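Local coordinates for protein purine nucleoside phosphorylase (Grouper iridovirus, PDB 3KHS) that probably catalyses the reversible phosphorolysis of purine nucleosides to free base and ribose 1-phosphate, as a trimeric member of the PNP/MTAP phosphorylase family, at residues E9-L14 and F100-V105; P51-G56 and G80-Y85. All blocks are in the same frame, centred on the assembly; numbering follows the deposited sequence.

Contact 1 of 2, residues E9-L14 and F100-V105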
ATOM      1  N   GLU B   9       0.761  28.056  13.153  1.00 48.66           N
ATOM      2  CA  GLU B   9       1.235  29.277  12.528  1.00 46.39           C
ATOM      3  C   GLU B   9       0.254  29.684  11.445  1.00 46.47           C
ATOM      4  O   GLU B   9      -0.186  30.837  11.391  1.00 47.55           O
ATOM      5  CB  GLU B   9       2.648  29.066  11.961  1.00 53.46           C
ATOM      6  CG  GLU B   9       3.044  30.012  10.819  1.00 59.57           C
ATOM      7  CD  GLU B   9       4.410  29.681  10.218  1.00 68.81           C
ATOM      8  OE1 GLU B   9       4.601  28.555   9.677  1.00 63.30           O
ATOM      9  OE2 GLU B   9       5.298  30.564  10.292  1.00 77.49           O
ATOM     10  N   THR B  10      -0.097  28.736  10.584  1.00 45.06           N
ATOM     11  CA  THR B  10      -1.053  29.002   9.522  1.00 40.96           C
ATOM     12  C   THR B  10      -2.360  29.507  10.124  1.00 36.72           C
ATOM     13  O   THR B  10      -2.960  30.441   9.605  1.00 37.18           O
ATOM     14  CB  THR B  10      -1.314  27.731   8.710  1.00 32.62           C
ATOM     15  OG1 THR B  10      -0.165  27.456   7.905  1.00 38.88           O
ATOM     16  CG2 THR B  10      -2.527  27.888   7.835  1.00 35.28           C
ATOM     17  N   ALA B  11      -2.796  28.891  11.219  1.00 33.33           N
ATOM     18  CA  ALA B  11      -4.043  29.316  11.856  1.00 40.85           C
ATOM     19  C   ALA B  11      -3.914  30.742  12.393  1.00 46.56           C
ATOM     20  O   ALA B  11      -4.781  31.580  12.151  1.00 46.68           O
ATOM     21  CB  ALA B  11      -4.433  28.353  12.997  1.00 39.12           C
ATOM     22  N   ALA B  12      -2.827  31.017  13.115  1.00 45.42           N
ATOM     23  CA  ALA B  12      -2.616  32.341  13.667  1.00 44.34           C
ATOM     24  C   ALA B  12      -2.641  33.393  12.563  1.00 46.37           C
ATOM     25  O   ALA B  12      -3.097  34.513  12.783  1.00 49.30           O
ATOM     26  CB  ALA B  12      -1.297  32.395  14.425  1.00 42.31           C
ATOM     27  N   TRP B  13      -2.170  33.035  11.373  1.00 43.69           N
ATOM     28  CA  TRP B  13      -2.148  33.980  10.263  1.00 41.94           C
ATOM     29  C   TRP B  13      -3.549  34.213   9.718  1.00 47.42           C
ATOM     30  O   TRP B  13      -3.883  35.316   9.276  1.00 51.25           O
ATOM     31  CB  TRP B  13      -1.220  33.469   9.153  1.00 30.40           C
ATOM     32  CG  TRP B  13      -1.113  34.350   7.954  1.00 26.49           C
ATOM     33  CD1 TRP B  13      -0.149  35.293   7.712  1.00 24.28           C
ATOM     34  CD2 TRP B  13      -1.967  34.348   6.790  1.00 25.65           C
ATOM     35  NE1 TRP B  13      -0.345  35.878   6.470  1.00 23.19           N
ATOM     36  CE2 TRP B  13      -1.454  35.316   5.887  1.00 27.04           C
ATOM     37  CE3 TRP B  13      -3.103  33.624   6.422  1.00 29.97           C
ATOM     38  CZ2 TRP B  13      -2.042  35.569   4.646  1.00 26.42           C
ATOM     39  CZ3 TRP B  13      -3.690  33.880   5.176  1.00 35.66           C
ATOM     40  CH2 TRP B  13      -3.152  34.846   4.306  1.00 30.80           C
ATOM     41  N   LEU B  14      -4.371  33.172   9.736  1.00 48.30           N
ATOM     42  CA  LEU B  14      -5.736  33.312   9.241  1.00 50.12           C
ATOM     43  C   LEU B  14      -6.527  34.080  10.287  1.00 52.78           C
ATOM     44  O   LEU B  14      -7.351  34.924   9.951  1.00 51.39           O
ATOM     45  CB  LEU B  14      -6.390  31.942   9.007  1.00 43.92           C
ATOM     46  CG  LEU B  14      -5.930  31.123   7.791  1.00 35.88           C
ATOM     47  CD1 LEU B  14      -6.199  29.630   8.036  1.00 29.93           C
ATOM     48  CD2 LEU B  14      -6.620  31.620   6.553  1.00 30.60           C
ATOM     49  N   PHE B 100      -7.649  23.257  10.676  1.00 35.97           N
ATOM     50  CA  PHE B 100      -8.994  23.351  11.231  1.00 37.62           C
ATOM     51  C   PHE B 100      -8.920  23.232  12.745  1.00 37.64           C
ATOM     52  O   PHE B 100      -9.499  24.033  13.453  1.00 43.20           O
ATOM     53  CB  PHE B 100      -9.888  22.221  10.708  1.00 35.18           C
ATOM     54  CG  PHE B 100     -10.661  22.570   9.455  1.00 29.61           C
ATOM     55  CD1 PHE B 100     -10.203  23.540   8.585  1.00 31.29           C
ATOM     56  CD2 PHE B 100     -11.804  21.876   9.127  1.00 25.61           C
ATOM     57  CE1 PHE B 100     -10.860  23.803   7.423  1.00 33.69           C
ATOM     58  CE2 PHE B 100     -12.485  22.133   7.947  1.00 21.87           C
ATOM     59  CZ  PHE B 100     -12.016  23.089   7.096  1.00 32.62           C
ATOM     60  N   LYS B 101      -8.207  22.229  13.242  1.00 37.45           N
ATOM     61  CA  LYS B 101      -8.086  22.035  14.677  1.00 39.36           C
ATOM     62  C   LYS B 101      -7.465  23.258  15.354  1.00 43.75           C
ATOM     63  O   LYS B 101      -7.984  23.758  16.353  1.00 38.96           O
ATOM     64  CB  LYS B 101      -7.223  20.817  14.992  1.00 39.53           C
ATOM     65  CG  LYS B 101      -7.036  20.544  16.485  1.00 42.22           C
ATOM     66  CD  LYS B 101      -5.721  19.841  16.740  1.00 47.67           C
ATOM     67  CE  LYS B 101      -5.730  19.035  18.038  1.00 51.39           C
ATOM     68  NZ  LYS B 101      -6.360  19.781  19.143  1.00 44.06           N
ATOM     69  N   ALA B 102      -6.352  23.723  14.798  1.00 43.52           N
ATOM     70  CA  ALA B 102      -5.639  24.878  15.319  1.00 47.90           C
ATOM     71  C   ALA B 102      -6.519  26.119  15.349  1.00 47.00           C
ATOM     72  O   ALA B 102      -6.261  27.031  16.109  1.00 47.20           O
ATOM     73  CB  ALA B 102      -4.392  25.146  14.464  1.00 50.77           C
ATOM     74  N   LEU B 103      -7.538  26.150  14.494  1.00 47.19           N
ATOM     75  CA  LEU B 103      -8.467  27.277  14.418  1.00 45.75           C
ATOM     76  C   LEU B 103      -9.533  27.175  15.497  1.00 46.45           C
ATOM     77  O   LEU B 103     -10.287  28.118  15.710  1.00 46.49           O
ATOM     78  CB  LEU B 103      -9.197  27.299  13.077  1.00 39.12           C
ATOM     79  CG  LEU B 103      -8.515  27.798  11.821  1.00 32.96           C
ATOM     80  CD1 LEU B 103      -9.451  27.584  10.651  1.00 35.23           C
ATOM     81  CD2 LEU B 103      -8.188  29.258  11.961  1.00 27.59           C
ATOM     82  N   GLY B 104      -9.608  26.019  16.150  1.00 48.02           N
ATOM     83  CA  GLY B 104     -10.610  25.819  17.181  1.00 45.18           C
ATOM     84  C   GLY B 104     -11.866  25.104  16.701  1.00 47.28           C
ATOM     85  O   GLY B 104     -12.868  25.066  17.427  1.00 43.13           O
ATOM     86  N   VAL B 105     -11.830  24.535  15.492  1.00 44.86           N
ATOM     87  CA  VAL B 105     -13.001  23.824  14.995  1.00 43.87           C
ATOM     88  C   VAL B 105     -13.282  22.604  15.857  1.00 41.38           C
ATOM     89  O   VAL B 105     -12.380  21.903  16.281  1.00 38.13           O
ATOM     90  CB  VAL B 105     -12.858  23.374  13.535  1.00 41.75           C
ATOM     91  CG1 VAL B 105     -14.098  22.585  13.136  1.00 36.72           C
ATOM     92  CG2 VAL B 105     -12.727  24.581  12.625  1.00 38.58           C
TER
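The N-terminal helix 3-15 packs here against the C-terminal end of helix 95-102, where the chain closes in a Schellman motif, and the meeting is made by small apolar groups. Ala11 and Ala102 face each other methyl to methyl, with Ala11 CB 3.5 Å from Ala102 CB. With side chains this small where they meet, the two backbones can come close. The nearest pair of alpha carbons, Ala11 CA and Leu103 CA, is 5.5 Å apart. Leu103 adds the second point of touch. Its chi1 of -77° sets CG beside the backbone N, and from there the CD2 branch reaches Ala11 CB at 4.0 Å. The turn after it is defined by Gly104, whose phi of 97° is positive, and by two backbone bonds back into the last turn, Gly104 N to Lys101 O at 2.8 Å and Val105 N to Phe100 O at 3.1 Å. Leu14 and Leu103 both also rest on Phe67 of strand 64-70, outside the pair, so the two segments are seated on the sheet. The interface buries 159 Å² in all, and the longest of its three apolar approaches is Leu14 CB to Leu103 CD2, 4.4 Å.

Contact 2 of 2, residues P51-G56 and G80-Y85. With PO4 (phosphate ion), chain G.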
ATOM      1  N   PRO B  51      -0.282  30.481   3.904  1.00 40.40           N
ATOM      2  CA  PRO B  51       1.019  29.973   4.320  1.00 39.38           C
ATOM      3  C   PRO B  51       0.955  28.476   4.651  1.00 41.67           C
ATOM      4  O   PRO B  51       0.073  28.046   5.386  1.00 44.92           O
ATOM      5  CB  PRO B  51       1.306  30.795   5.567  1.00 34.71           C
ATOM      6  CG  PRO B  51       0.685  32.113   5.256  1.00 37.03           C
ATOM      7  CD  PRO B  51      -0.592  31.766   4.563  1.00 41.66           C
ATOM      8  N   ASN B  52       1.903  27.703   4.133  1.00 41.11           N
ATOM      9  CA  ASN B  52       1.974  26.265   4.407  1.00 42.52           C
ATOM     10  C   ASN B  52       0.947  25.377   3.697  1.00 39.80           C
ATOM     11  O   ASN B  52       1.088  24.164   3.725  1.00 40.69           O
ATOM     12  CB  ASN B  52       1.879  25.998   5.916  1.00 38.18           C
ATOM     13  CG  ASN B  52       3.074  26.514   6.692  1.00 37.77           C
ATOM     14  OD1 ASN B  52       4.217  26.310   6.304  1.00 30.47           O
ATOM     15  ND2 ASN B  52       2.807  27.159   7.823  1.00 35.07           N
ATOM     16  N   PHE B  53      -0.085  25.964   3.087  1.00 41.73           N
ATOM     17  CA  PHE B  53      -1.103  25.170   2.380  1.00 40.02           C
ATOM     18  C   PHE B  53      -0.526  24.569   1.110  1.00 42.67           C
ATOM     19  O   PHE B  53       0.194  25.244   0.360  1.00 42.89           O
ATOM     20  CB  PHE B  53      -2.313  26.039   1.995  1.00 35.37           C
ATOM     21  CG  PHE B  53      -3.595  25.686   2.719  1.00 32.05           C
ATOM     22  CD1 PHE B  53      -3.635  25.592   4.104  1.00 32.47           C
ATOM     23  CD2 PHE B  53      -4.767  25.479   2.010  1.00 35.21           C
ATOM     24  CE1 PHE B  53      -4.823  25.296   4.777  1.00 31.61           C
ATOM     25  CE2 PHE B  53      -5.964  25.183   2.666  1.00 28.52           C
ATOM     26  CZ  PHE B  53      -5.993  25.091   4.053  1.00 33.43           C
ATOM     27  N   PRO B  54      -0.831  23.296   0.846  1.00 41.44           N
ATOM     28  CA  PRO B  54      -0.292  22.693  -0.384  1.00 39.08           C
ATOM     29  C   PRO B  54      -0.891  23.408  -1.593  1.00 41.53           C
ATOM     30  O   PRO B  54      -1.945  24.015  -1.485  1.00 39.82           O
ATOM     31  CB  PRO B  54      -0.755  21.245  -0.292  1.00 33.96           C
ATOM     32  CG  PRO B  54      -0.799  20.998   1.201  1.00 41.69           C
ATOM     33  CD  PRO B  54      -1.417  22.281   1.739  1.00 39.51           C
ATOM     34  N   VAL B  55      -0.213  23.353  -2.732  1.00 47.42           N
ATOM     35  CA  VAL B  55      -0.716  23.978  -3.952  1.00 53.71           C
ATOM     36  C   VAL B  55      -1.454  22.894  -4.741  1.00 58.00           C
ATOM     37  O   VAL B  55      -1.184  21.705  -4.556  1.00 60.64           O
ATOM     38  CB  VAL B  55       0.441  24.519  -4.819  1.00 57.61           C
ATOM     39  CG1 VAL B  55      -0.107  25.112  -6.099  1.00 60.48           C
ATOM     40  CG2 VAL B  55       1.220  25.555  -4.054  1.00 56.16           C
ATOM     41  N   GLY B  56      -2.378  23.292  -5.613  1.00 61.71           N
ATOM     42  CA  GLY B  56      -3.126  22.312  -6.390  1.00 63.66           C
ATOM     43  C   GLY B  56      -3.115  22.565  -7.890  1.00 65.87           C
ATOM     44  O   GLY B  56      -3.923  22.005  -8.638  1.00 67.43           O
ATOM     45  N   GLY B  80     -12.665  22.858  -2.069  1.00 41.38           N
ATOM     46  CA  GLY B  80     -11.653  22.097  -2.770  1.00 38.31           C
ATOM     47  C   GLY B  80     -10.799  21.447  -1.709  1.00 41.94           C
ATOM     48  O   GLY B  80     -10.577  22.042  -0.659  1.00 43.06           O
ATOM     49  N   ARG B  81     -10.331  20.226  -1.957  1.00 40.22           N
ATOM     50  CA  ARG B  81      -9.498  19.535  -0.982  1.00 34.60           C
ATOM     51  C   ARG B  81      -8.240  19.004  -1.675  1.00 35.15           C
ATOM     52  O   ARG B  81      -8.030  19.279  -2.836  1.00 31.62           O
ATOM     53  CB  ARG B  81     -10.279  18.396  -0.332  1.00 32.72           C
ATOM     54  CG  ARG B  81     -10.895  17.375  -1.329  1.00 29.75           C
ATOM     55  CD  ARG B  81     -10.797  15.958  -0.775  1.00 21.63           C
ATOM     56  NE  ARG B  81     -11.563  15.829   0.464  1.00 28.95           N
ATOM     57  CZ  ARG B  81     -12.886  15.751   0.517  1.00 27.01           C
ATOM     58  NH1 ARG B  81     -13.616  15.777  -0.613  1.00 26.64           N
ATOM     59  NH2 ARG B  81     -13.483  15.657   1.699  1.00 38.31           N
ATOM     60  N   PHE B  82      -7.401  18.271  -0.952  1.00 33.91           N
ATOM     61  CA  PHE B  82      -6.180  17.715  -1.515  1.00 36.28           C
ATOM     62  C   PHE B  82      -6.258  16.187  -1.462  1.00 35.75           C
ATOM     63  O   PHE B  82      -6.787  15.632  -0.502  1.00 39.74           O
ATOM     64  CB  PHE B  82      -4.960  18.237  -0.719  1.00 30.82           C
ATOM     65  CG  PHE B  82      -4.806  19.725  -0.797  1.00 33.53           C
ATOM     66  CD1 PHE B  82      -4.377  20.328  -1.975  1.00 28.44           C
ATOM     67  CD2 PHE B  82      -5.236  20.541   0.250  1.00 33.29           C
ATOM     68  CE1 PHE B  82      -4.392  21.728  -2.118  1.00 27.37           C
ATOM     69  CE2 PHE B  82      -5.255  21.952   0.115  1.00 33.96           C
ATOM     70  CZ  PHE B  82      -4.836  22.539  -1.068  1.00 27.03           C
ATOM     71  N   HIS B  83      -5.740  15.513  -2.489  1.00 34.41           N
ATOM     72  CA  HIS B  83      -5.781  14.045  -2.538  1.00 30.47           C
ATOM     73  C   HIS B  83      -4.433  13.418  -2.767  1.00 29.38           C
ATOM     74  O   HIS B  83      -3.582  13.984  -3.475  1.00 26.86           O
ATOM     75  CB  HIS B  83      -6.642  13.512  -3.699  1.00 26.29           C
ATOM     76  CG  HIS B  83      -7.945  14.212  -3.887  1.00 28.62           C
ATOM     77  ND1 HIS B  83      -8.039  15.466  -4.446  1.00 34.01           N
ATOM     78  CD2 HIS B  83      -9.215  13.823  -3.615  1.00 33.44           C
ATOM     79  CE1 HIS B  83      -9.310  15.826  -4.511  1.00 35.32           C
ATOM     80  NE2 HIS B  83     -10.046  14.846  -4.015  1.00 36.81           N
ATOM     81  N   LEU B  84      -4.274  12.207  -2.230  1.00 26.79           N
ATOM     82  CA  LEU B  84      -3.054  11.432  -2.451  1.00 26.48           C
ATOM     83  C   LEU B  84      -2.695  11.302  -3.923  1.00 23.03           C
ATOM     84  O   LEU B  84      -1.517  11.375  -4.282  1.00 30.17           O
ATOM     85  CB  LEU B  84      -3.174  10.011  -1.896  1.00 20.57           C
ATOM     86  CG  LEU B  84      -2.594   9.884  -0.502  1.00 28.61           C
ATOM     87  CD1 LEU B  84      -3.449  10.744   0.428  1.00 29.31           C
ATOM     88  CD2 LEU B  84      -2.601   8.404  -0.034  1.00 25.87           C
ATOM     89  N   TYR B  85      -3.688  11.126  -4.788  1.00 27.23           N
ATOM     90  CA  TYR B  85      -3.386  10.942  -6.209  1.00 30.25           C
ATOM     91  C   TYR B  85      -2.771  12.152  -6.900  1.00 38.96           C
ATOM     92  O   TYR B  85      -2.227  12.016  -8.008  1.00 37.45           O
ATOM     93  CB  TYR B  85      -4.621  10.445  -7.012  1.00 31.11           C
ATOM     94  CG  TYR B  85      -5.752  11.440  -7.130  1.00 30.96           C
ATOM     95  CD1 TYR B  85      -6.950  11.258  -6.419  1.00 29.85           C
ATOM     96  CD2 TYR B  85      -5.621  12.588  -7.916  1.00 29.13           C
ATOM     97  CE1 TYR B  85      -7.998  12.200  -6.488  1.00 20.48           C
ATOM     98  CE2 TYR B  85      -6.652  13.533  -7.991  1.00 27.05           C
ATOM     99  CZ  TYR B  85      -7.846  13.325  -7.271  1.00 29.56           C
ATOM    100  OH  TYR B  85      -8.900  14.207  -7.392  1.00 28.25           O
TER
HETATM  101  P   PO4 G 291     -13.715  13.930  -3.921  1.00 37.50           P
HETATM  102  O1  PO4 G 291     -15.104  14.444  -3.783  1.00 37.10           O
HETATM  103  O2  PO4 G 291     -12.751  14.922  -3.348  1.00 35.50           O
HETATM  104  O3  PO4 G 291     -13.572  12.642  -3.181  1.00 36.46           O
HETATM  105  O4  PO4 G 291     -13.417  13.712  -5.363  1.00 39.15           O
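Phe82 is the side chain around which the loops 51-56 and 80-85 meet, and neighbours address its ring in two different ways. Pro54 covers one face: its CB lies 4.1 Å from the centroid of the Phe82 ring and 12° off the normal, a CH-pi contact centred on the ring. Phe53 comes instead to the edge, with Phe53 CD2 4.0 Å from Phe82 CE2, and the two phenylalanine side chains cross at about a right angle. Pro54 O also sits out of the ring plane, on the side of Pro54 CB, 3.3 Å from Phe82 CZ. Phe82 CG is anti to the carbonyl carbon, beside its own backbone N, and from there the ring reaches Pro54. Pro96 of helix 95-102 touches both Phe53 and Phe82, which extends the apolar cluster.

Arg81 and His83, the residues flanking Phe82, send their side chains to a bound phosphate. Both grip the same oxygen: His83 NE2 donates to O2 of the phosphate at 2.8 Å and a nearly straight 165°, while Arg81 NH1 reaches that O2 at 3.0 Å with a more bent 146°. Tyr85 OH lies 3.3 Å above one face of the His83 imidazole, over its centre. Ser30, Ala113 and Ser217 supply further bonds to the ion, and Glu221 forms a salt bridge with Arg81. The ion probably came from the crystallisation liquor, yet this cluster of donors is consistent with the phosphate-binding site expected of a phosphorylase. The chemistry thus divides by residue: Phe82 fastens the segment to the neighbouring loop by apolar contact, while Arg81 and His83 offer N-H groups to an anion.

Both contacts are apolar across their segments, but contact 1 joins a helix to the C-terminal end of another and the turn after it, whereas contact 2 joins two loops, one holding a phosphate. Every touching residue of contact 1 is at least partly buried; contact 2 has a buried centre with exposed Val55 and Gly56 at its side. Contact 1 nevertheless lies farther from the chain centre, about 18 Å against 14 Å between centres, and no other subunit touches it; in contact 2, Tyr85 meets Phe156 of a second subunit. Helix 95-102 serves both, giving its end to contact 1 and Pro96 to contact 2. Probable hydrogen bonds, Thr10 OG1 to Pro51 O (2.6 Å) and Glu9 OE1 to Asn52 ND2 (2.9 Å), link them directly.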